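Side-chain contact in dihydrodipicolinate synthase (Rhodopseudomonas palustris, PDB 3DZ1), which probably catalyses the 4-hydroxy-tetrahydrodipicolinate synthase reaction of lysine biosynthesis, as a TIM-barrel member of the DapA family: residues I252-E255 and H256-G259. Residues are numbered along the deposited sequence; the frame is centred on the assembly and turned at random.
Sequences IRYE and HQQG
The ring of Tyr254 carries the side-chain amide of Gln257 over one face, near its centre, with the ring and amide planes 71° apart. Phe207 of the second subunit meets the same ring edge-to-face. In Gln257, chi1 (-77°) sets CG beside the backbone N and near the Tyr254 carbonyl, 3.5 Å from Gln257 CG to Tyr254 O, and the extended chain beyond takes the amide on to the ring. With an alanine here, the amide would be gone and that ring face would probably lose its cover from this side chain.

The helix ends here: His256 is the first residue to leave helical backbone angles. His256 N is shared between Ile252 O at 3.0 Å and Arg253 O at 3.2 Å, both weak bonds, and Gln257 N turns back to Glu255 O (2.9 Å, also weak), closing an inverse gamma turn centred on His256. A water donates to Arg253 O and His256 O, bridging the last helical turn to the departing chain.

Arg253's several N-H groups serve Asp206 (a salt bridge) and Leu203 O of the second subunit and Pro250 O; Glu255's two carboxylate oxygens take Arg265 (a salt bridge) and Cys221 N. Outside the eight-stranded barrel, this end of helix 238-255 suits a tyrosine: Val264 of helix 260-271, Ala291, Val295 and Leu298 of helix 289-301 and Leu176 of the second subunit pack on Tyr254, while Glu294 bonds its OH.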
# COMPACT_ATOMS: atom_id res chain seq x y z
N ILE A 252 -20.46 -15.91 -11.89
CA ILE A 252 -20.18 -15.20 -10.66
C ILE A 252 -18.71 -14.78 -10.66
O ILE A 252 -18.37 -13.63 -10.36
CB ILE A 252 -20.44 -16.09 -9.42
CG1 ILE A 252 -21.95 -16.25 -9.21
CG2 ILE A 252 -19.76 -15.50 -8.18
CD1 ILE A 252 -22.33 -17.25 -8.13
N ARG A 253 -17.82 -15.70 -11.02
CA ARG A 253 -16.40 -15.37 -11.03
C ARG A 253 -16.01 -14.42 -12.15
O ARG A 253 -15.09 -13.62 -11.99
CB ARG A 253 -15.53 -16.64 -11.07
CG ARG A 253 -15.67 -17.48 -12.30
CD ARG A 253 -14.77 -17.01 -13.43
NE ARG A 253 -15.32 -17.49 -14.69
CZ ARG A 253 -14.65 -18.18 -15.61
NH1 ARG A 253 -13.37 -18.48 -15.44
NH2 ARG A 253 -15.29 -18.57 -16.71
N TYR A 254 -16.71 -14.48 -13.28
CA TYR A 254 -16.39 -13.58 -14.39
C TYR A 254 -16.73 -12.15 -13.98
O TYR A 254 -15.98 -11.21 -14.26
CB TYR A 254 -17.17 -13.95 -15.65
CG TYR A 254 -16.59 -13.34 -16.92
CD1 TYR A 254 -15.69 -14.04 -17.71
CD2 TYR A 254 -16.91 -12.03 -17.29
CE1 TYR A 254 -15.11 -13.46 -18.84
CE2 TYR A 254 -16.34 -11.44 -18.42
CZ TYR A 254 -15.44 -12.16 -19.19
OH TYR A 254 -14.86 -11.57 -20.29
N GLU A 255 -17.87 -11.98 -13.30
CA GLU A 255 -18.32 -10.67 -12.85
C GLU A 255 -17.47 -10.17 -11.68
O GLU A 255 -17.40 -8.97 -11.41
CB GLU A 255 -19.78 -10.73 -12.42
CG GLU A 255 -20.42 -9.37 -12.19
CD GLU A 255 -21.77 -9.46 -11.49
OE1 GLU A 255 -22.68 -10.12 -12.03
OE2 GLU A 255 -21.92 -8.87 -10.41
N HIS A 256 -16.84 -11.11 -10.98
CA HIS A 256 -16.00 -10.81 -9.83
C HIS A 256 -14.61 -10.34 -10.26
O HIS A 256 -13.60 -10.86 -9.79
CB HIS A 256 -15.88 -12.06 -8.94
CG HIS A 256 -15.11 -11.83 -7.67
ND1 HIS A 256 -15.53 -10.95 -6.70
CD2 HIS A 256 -13.97 -12.39 -7.21
CE1 HIS A 256 -14.68 -10.97 -5.69
NE2 HIS A 256 -13.72 -11.84 -5.98
N GLN A 257 -14.56 -9.38 -11.17
CA GLN A 257 -13.29 -8.83 -11.63
C GLN A 257 -13.34 -7.33 -11.38
O GLN A 257 -14.31 -6.67 -11.73
CB GLN A 257 -13.09 -9.09 -13.13
CG GLN A 257 -12.68 -10.50 -13.47
CD GLN A 257 -12.49 -10.69 -14.96
OE1 GLN A 257 -13.46 -10.71 -15.72
NE2 GLN A 257 -11.24 -10.82 -15.39
N GLN A 258 -12.29 -6.79 -10.77
CA GLN A 258 -12.24 -5.36 -10.49
C GLN A 258 -12.35 -4.53 -11.76
O GLN A 258 -11.66 -4.79 -12.75
CB GLN A 258 -10.95 -5.02 -9.75
CG GLN A 258 -10.89 -5.58 -8.34
CD GLN A 258 -11.99 -5.03 -7.45
OE1 GLN A 258 -12.08 -3.82 -7.23
NE2 GLN A 258 -12.83 -5.92 -6.93
N GLY A 259 -13.23 -3.53 -11.74
CA GLY A 259 -13.41 -2.67 -12.90
C GLY A 259 -14.35 -3.26 -13.94
O GLY A 259 -15.39 -2.66 -14.27
O HOH W 1 -12.87 -13.39 -10.28